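Fasciclin-1 (Drosophila melanogaster, PDB 1O70) serves as a neural cell adhesion molecule of the insect nervous system, the chain here being its third and fourth FAS1 domains. Local coordinates at residues Gln205-Asp210 / Asp304-Glu309; Leu235-Lys240 / Pro260-Ser265. One frame throughout, in Å; residues are numbered along the deposited sequence.

Contact 1: residues Gln205-Asp210 / Asp304-Glu309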
loop_
_atom_site.group_PDB
_atom_site.type_symbol
_atom_site.label_atom_id
_atom_site.label_comp_id
_atom_site.label_asym_id
_atom_site.label_seq_id
_atom_site.Cartn_x
_atom_site.Cartn_y
_atom_site.Cartn_z
ATOM N N GLN A 205 -1.407 -18.849 0.457
ATOM C CA GLN A 205 -2.376 -19.905 0.140
ATOM C C GLN A 205 -1.837 -20.726 -1.016
ATOM O O GLN A 205 -1.982 -21.943 -1.049
ATOM C CB GLN A 205 -3.742 -19.301 -0.218
ATOM C CG GLN A 205 -4.402 -18.566 0.940
ATOM C CD GLN A 205 -5.533 -17.643 0.505
ATOM O OE1 GLN A 205 -5.900 -16.711 1.223
ATOM N NE2 GLN A 205 -6.089 -17.896 -0.675
ATOM N N LYS A 206 -1.200 -20.051 -1.965
ATOM C CA LYS A 206 -0.624 -20.750 -3.099
ATOM C C LYS A 206 0.507 -21.654 -2.611
ATOM O O LYS A 206 0.663 -22.781 -3.094
ATOM C CB LYS A 206 -0.086 -19.758 -4.110
ATOM C CG LYS A 206 -1.179 -19.056 -4.883
ATOM C CD LYS A 206 -0.580 -18.027 -5.816
ATOM C CE LYS A 206 -1.652 -17.333 -6.639
ATOM N NZ LYS A 206 -1.060 -16.277 -7.525
ATOM N N THR A 207 1.278 -21.161 -1.645
ATOM C CA THR A 207 2.381 -21.917 -1.078
ATOM C C THR A 207 1.841 -23.151 -0.355
ATOM O O THR A 207 2.507 -24.189 -0.292
ATOM C CB THR A 207 3.176 -21.050 -0.097
ATOM O OG1 THR A 207 3.743 -19.946 -0.806
ATOM C CG2 THR A 207 4.279 -21.853 0.564
ATOM N N GLU A 208 0.632 -23.037 0.188
ATOM C CA GLU A 208 0.013 -24.161 0.880
ATOM C C GLU A 208 -0.263 -25.285 -0.119
ATOM O O GLU A 208 -0.135 -26.462 0.218
ATOM C CB GLU A 208 -1.295 -23.728 1.552
ATOM C CG GLU A 208 -1.788 -24.677 2.652
ATOM C CD GLU A 208 -2.500 -25.911 2.112
ATOM O OE1 GLU A 208 -2.639 -26.906 2.866
ATOM O OE2 GLU A 208 -2.942 -25.885 0.939
ATOM N N LEU A 209 -0.647 -24.924 -1.342
ATOM C CA LEU A 209 -0.923 -25.919 -2.371
ATOM C C LEU A 209 0.376 -26.548 -2.854
ATOM O O LEU A 209 0.431 -27.749 -3.099
ATOM C CB LEU A 209 -1.647 -25.285 -3.558
ATOM C CG LEU A 209 -3.032 -24.694 -3.267
ATOM C CD1 LEU A 209 -3.523 -23.896 -4.473
ATOM C CD2 LEU A 209 -4.000 -25.811 -2.930
ATOM N N ASP A 210 1.422 -25.739 -2.977
ATOM C CA ASP A 210 2.707 -26.238 -3.450
ATOM C C ASP A 210 3.439 -27.116 -2.448
ATOM O O ASP A 210 3.998 -28.151 -2.808
ATOM C CB ASP A 210 3.645 -25.082 -3.815
ATOM C CG ASP A 210 3.275 -24.404 -5.116
ATOM O OD1 ASP A 210 2.922 -25.120 -6.083
ATOM O OD2 ASP A 210 3.365 -23.149 -5.174
ATOM N N ASP A 304 3.207 -11.180 -4.827
ATOM C CA ASP A 304 2.300 -12.278 -5.181
ATOM C C ASP A 304 2.664 -13.632 -4.604
ATOM O O ASP A 304 1.797 -14.487 -4.417
ATOM C CB ASP A 304 2.222 -12.426 -6.701
ATOM C CG ASP A 304 1.183 -11.522 -7.332
ATOM O OD1 ASP A 304 1.326 -11.238 -8.543
ATOM O OD2 ASP A 304 0.205 -11.122 -6.650
ATOM N N TYR A 305 3.948 -13.829 -4.340
ATOM C CA TYR A 305 4.428 -15.103 -3.829
ATOM C C TYR A 305 5.663 -14.826 -2.984
ATOM O O TYR A 305 6.462 -13.945 -3.301
ATOM C CB TYR A 305 4.785 -16.016 -5.009
ATOM C CG TYR A 305 4.957 -17.481 -4.662
ATOM C CD1 TYR A 305 3.846 -18.296 -4.424
ATOM C CD2 TYR A 305 6.235 -18.054 -4.553
ATOM C CE1 TYR A 305 4.001 -19.643 -4.087
ATOM C CE2 TYR A 305 6.397 -19.405 -4.213
ATOM C CZ TYR A 305 5.276 -20.190 -3.980
ATOM O OH TYR A 305 5.416 -21.514 -3.614
ATOM N N PRO A 306 5.838 -15.581 -1.895
ATOM C CA PRO A 306 6.988 -15.405 -1.002
ATOM C C PRO A 306 8.315 -15.848 -1.621
ATOM O O PRO A 306 8.339 -16.739 -2.466
ATOM C CB PRO A 306 6.602 -16.246 0.210
ATOM C CG PRO A 306 5.799 -17.352 -0.400
ATOM C CD PRO A 306 4.942 -16.640 -1.401
ATOM N N LEU A 307 9.407 -15.203 -1.226
ATOM C CA LEU A 307 10.722 -15.579 -1.736
ATOM C C LEU A 307 11.043 -16.954 -1.152
ATOM O O LEU A 307 11.648 -17.051 -0.086
ATOM C CB LEU A 307 11.769 -14.561 -1.286
ATOM C CG LEU A 307 11.490 -13.147 -1.784
ATOM C CD1 LEU A 307 12.436 -12.166 -1.125
ATOM C CD2 LEU A 307 11.620 -13.105 -3.302
ATOM N N LEU A 308 10.630 -18.012 -1.846
ATOM C CA LEU A 308 10.854 -19.368 -1.365
ATOM C C LEU A 308 11.166 -20.366 -2.483
ATOM O O LEU A 308 10.523 -20.358 -3.532
ATOM C CB LEU A 308 9.622 -19.835 -0.580
ATOM C CG LEU A 308 9.774 -20.975 0.433
ATOM C CD1 LEU A 308 10.735 -20.565 1.532
ATOM C CD2 LEU A 308 8.415 -21.317 1.018
ATOM N N GLU A 309 12.169 -21.210 -2.252
ATOM C CA GLU A 309 12.580 -22.253 -3.200
ATOM C C GLU A 309 12.291 -23.567 -2.478
ATOM O O GLU A 309 12.054 -23.554 -1.272
ATOM C CB GLU A 309 14.079 -22.145 -3.493
ATOM C CG GLU A 309 14.510 -20.804 -4.046
ATOM C CD GLU A 309 16.011 -20.696 -4.228
ATOM O OE1 GLU A 309 16.741 -20.753 -3.216
ATOM O OE2 GLU A 309 16.461 -20.552 -5.385
HETATM O O HOH W 1 -1.103 -14.306 -5.379
#
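Lys206 NZ donates to a water 2.9 Å away, and the same water donates to Asp304 O at 3.1 Å, so the two segments are joined through solvent at this margin. The lysine chain is extended beyond CG, which carries the ammonium group out to this water, while its CB rests 4.1 Å from Tyr305 CE1, at the edge of the phenol ring. Further in, Thr207 meets Tyr305, Pro306 and Leu308. With its hydroxyl beside the backbone N (chi1 -63°), OG1 hydrogen-bonds to Gly203 O one helical turn back. It also lies 3.3 Å from Pro306 CG, and the tyrosine ring passes it at a slant. Its CG2, anti to the backbone N, meets Leu308 CD2 at 4.2 Å, the two side chains crossing at about a right angle. Pro306 CD lies over one face of the Tyr305 ring, toward its rim, while the phenol end reaches the last turn of helix 201-210. There Asp210 OD2 lies 3.1 Å from Tyr305 OH, with carboxylate and ring planes 73° apart. The chemistry is therefore graded: a buried threonine whose hydroxyl is bonded within its own helix can lie against the carbon-rich surface of Tyr305 and Pro306, while its methyl meets Leu308, whereas charged Lys206 and Asp210 occupy the exposed margins.

Contact 2: residues Leu235-Lys240 / Pro260-Ser265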
loop_
_atom_site.group_PDB
_atom_site.type_symbol
_atom_site.label_atom_id
_atom_site.label_comp_id
_atom_site.label_asym_id
_atom_site.label_seq_id
_atom_site.Cartn_x
_atom_site.Cartn_y
_atom_site.Cartn_z
ATOM N N LEU A 235 13.006 -8.905 4.621
ATOM C CA LEU A 235 13.205 -7.625 5.294
ATOM C C LEU A 235 14.548 -6.937 5.132
ATOM O O LEU A 235 15.563 -7.396 5.656
ATOM C CB LEU A 235 12.920 -7.790 6.790
ATOM C CG LEU A 235 12.935 -6.499 7.614
ATOM C CD1 LEU A 235 11.777 -5.610 7.176
ATOM C CD2 LEU A 235 12.829 -6.833 9.101
ATOM N N ALA A 236 14.532 -5.813 4.422
ATOM C CA ALA A 236 15.727 -5.016 4.187
ATOM C C ALA A 236 15.820 -3.919 5.241
ATOM O O ALA A 236 14.881 -3.150 5.434
ATOM C CB ALA A 236 15.679 -4.400 2.799
ATOM N N ILE A 237 16.962 -3.836 5.912
ATOM C CA ILE A 237 17.156 -2.846 6.963
ATOM C C ILE A 237 18.326 -1.914 6.673
ATOM O O ILE A 237 19.468 -2.363 6.584
ATOM C CB ILE A 237 17.417 -3.544 8.317
ATOM C CG1 ILE A 237 16.306 -4.575 8.582
ATOM C CG2 ILE A 237 17.508 -2.509 9.429
ATOM C CD1 ILE A 237 16.532 -5.465 9.805
ATOM N N SER A 238 18.043 -0.627 6.507
ATOM C CA SER A 238 19.099 0.358 6.267
ATOM C C SER A 238 18.677 1.729 6.790
ATOM O O SER A 238 17.671 1.856 7.493
ATOM C CB SER A 238 19.478 0.437 4.778
ATOM O OG SER A 238 18.525 1.114 3.993
ATOM N N ASP A 239 19.460 2.753 6.483
ATOM C CA ASP A 239 19.145 4.094 6.950
ATOM C C ASP A 239 18.061 4.721 6.076
ATOM O O ASP A 239 17.450 5.721 6.454
ATOM C CB ASP A 239 20.413 4.960 6.948
ATOM C CG ASP A 239 21.031 5.082 5.569
ATOM O OD1 ASP A 239 20.895 4.129 4.769
ATOM O OD2 ASP A 239 21.666 6.120 5.290
ATOM N N LYS A 240 17.821 4.129 4.911
ATOM C CA LYS A 240 16.799 4.651 4.012
ATOM C C LYS A 240 15.831 3.569 3.521
ATOM O O LYS A 240 16.069 2.375 3.705
ATOM C CB LYS A 240 17.451 5.336 2.809
ATOM C CG LYS A 240 18.230 4.420 1.903
ATOM C CD LYS A 240 18.814 5.194 0.741
ATOM C CE LYS A 240 19.597 4.272 -0.179
ATOM N NZ LYS A 240 20.218 5.014 -1.317
ATOM N N PRO A 260 20.710 -4.909 2.290
ATOM C CA PRO A 260 21.100 -5.562 3.542
ATOM C C PRO A 260 19.871 -6.139 4.220
ATOM O O PRO A 260 18.855 -5.459 4.312
ATOM C CB PRO A 260 21.685 -4.421 4.372
ATOM C CG PRO A 260 22.069 -3.384 3.358
ATOM C CD PRO A 260 20.962 -3.459 2.354
ATOM N N THR A 261 19.940 -7.388 4.669
ATOM C CA THR A 261 18.807 -7.966 5.379
ATOM C C THR A 261 19.265 -7.979 6.825
ATOM O O THR A 261 20.185 -7.245 7.183
ATOM C CB THR A 261 18.498 -9.400 4.956
ATOM O OG1 THR A 261 19.558 -10.260 5.382
ATOM C CG2 THR A 261 18.332 -9.485 3.448
ATOM N N PHE A 262 18.662 -8.821 7.655
ATOM C CA PHE A 262 19.057 -8.855 9.058
ATOM C C PHE A 262 20.454 -9.434 9.295
ATOM O O PHE A 262 21.323 -8.765 9.854
ATOM C CB PHE A 262 18.042 -9.645 9.883
ATOM C CG PHE A 262 18.190 -9.447 11.367
ATOM C CD1 PHE A 262 17.993 -8.188 11.935
ATOM C CD2 PHE A 262 18.504 -10.519 12.202
ATOM C CE1 PHE A 262 18.101 -7.997 13.317
ATOM C CE2 PHE A 262 18.616 -10.345 13.587
ATOM C CZ PHE A 262 18.414 -9.081 14.145
ATOM N N ARG A 263 20.666 -10.673 8.863
ATOM C CA ARG A 263 21.945 -11.332 9.059
ATOM C C ARG A 263 22.695 -11.585 7.757
ATOM O O ARG A 263 23.771 -12.183 7.758
ATOM C CB ARG A 263 21.733 -12.650 9.819
ATOM C CG ARG A 263 21.155 -12.462 11.221
ATOM C CD ARG A 263 20.481 -13.730 11.741
ATOM N NE ARG A 263 19.730 -13.482 12.975
ATOM C CZ ARG A 263 18.838 -14.323 13.500
ATOM N NH1 ARG A 263 18.570 -15.479 12.898
ATOM N NH2 ARG A 263 18.211 -14.011 14.632
ATOM N N ASP A 264 22.141 -11.121 6.643
ATOM C CA ASP A 264 22.802 -11.317 5.362
ATOM C C ASP A 264 22.464 -10.194 4.392
ATOM O O ASP A 264 22.580 -9.015 4.731
ATOM C CB ASP A 264 22.398 -12.669 4.760
ATOM C CG ASP A 264 23.453 -13.215 3.829
ATOM O OD1 ASP A 264 23.853 -12.486 2.889
ATOM O OD2 ASP A 264 23.897 -14.368 4.041
ATOM N N SER A 265 22.065 -10.564 3.179
ATOM C CA SER A 265 21.700 -9.586 2.161
ATOM C C SER A 265 20.671 -10.183 1.206
ATOM O O SER A 265 20.418 -11.383 1.222
ATOM C CB SER A 265 22.940 -9.126 1.380
ATOM O OG SER A 265 23.527 -10.184 0.640
#
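Ile237 N donates to Pro260 O at 3.0 Å, with 150° at the hydrogen, joining strand 235-238 to the end of strand 257-260; the N-H comes in tilted 28° from the carbonyl plane of Pro260. Two CA-H...O contacts accompany this bond: Ala236 CA lies 3.2 Å from the same Pro260 O, and Thr261 CA lies 3.3 Å from Leu235 O. Pro260 O thus receives both a backbone N-H and a CA-H, and the CA atoms of Ala236 and Thr261 are the nearest such pair across the two segments, 4.4 Å apart. Beside the backbone bond, Pro260 CB packs near Ile237 O. Ile237 CG1 stands beside its own backbone N (chi1 -52°) and the chain is extended beyond it, bringing CD1 to 3.8 Å from Phe262 CD1. The methyl arrives in the plane of the ring, at its edge, and the two side chains run alongside each other in the same direction. Thr261 turns its side chain from the strand, though CB remains 3.6 Å from Leu235 O. Its OG1 accepts from Asp264 N at 3.0 Å, an ST motif that, with the bond from Thr261 N to Asp264 O, ties the turn together. A valine here would probably leave Asp264 N without this acceptor and let the turn carrying Phe262 shift more easily against Ile237. Strand 235-238 uses its other edge for strand 193-199, where Ala236 pairs with Thr195 and Ser238 with Arg193, and Leu235 packs on Phe194 and Tyr196. Helix 244-253 lies in the connection between the joined segments, whose strands 235-238 and 257-260 are the two outermost of the seven-stranded sheet; their meeting brings its opposite margins together, with the turn leading on into strand 265-273.

Both contacts belong to the fourth FAS1 domain, with centres about 22 Å apart and nearest atoms about 7 Å apart, so they do not touch. In sequence, both segments of contact 2 fall between the two of contact 1. They are related through the sheet: strand 193-199 leads into helix 201-210 of contact 1 and pairs with strand 235-238 of contact 2 on one side and with strand 298-303, which runs into 304-309, on the other. A more direct tie comes from Arg233 and His234, just before contact 2, which hydrogen-bond to the backbone of Leu307. A sulfate ion, probably from crystallisation, lies about 6 Å from the Thr261 side chain.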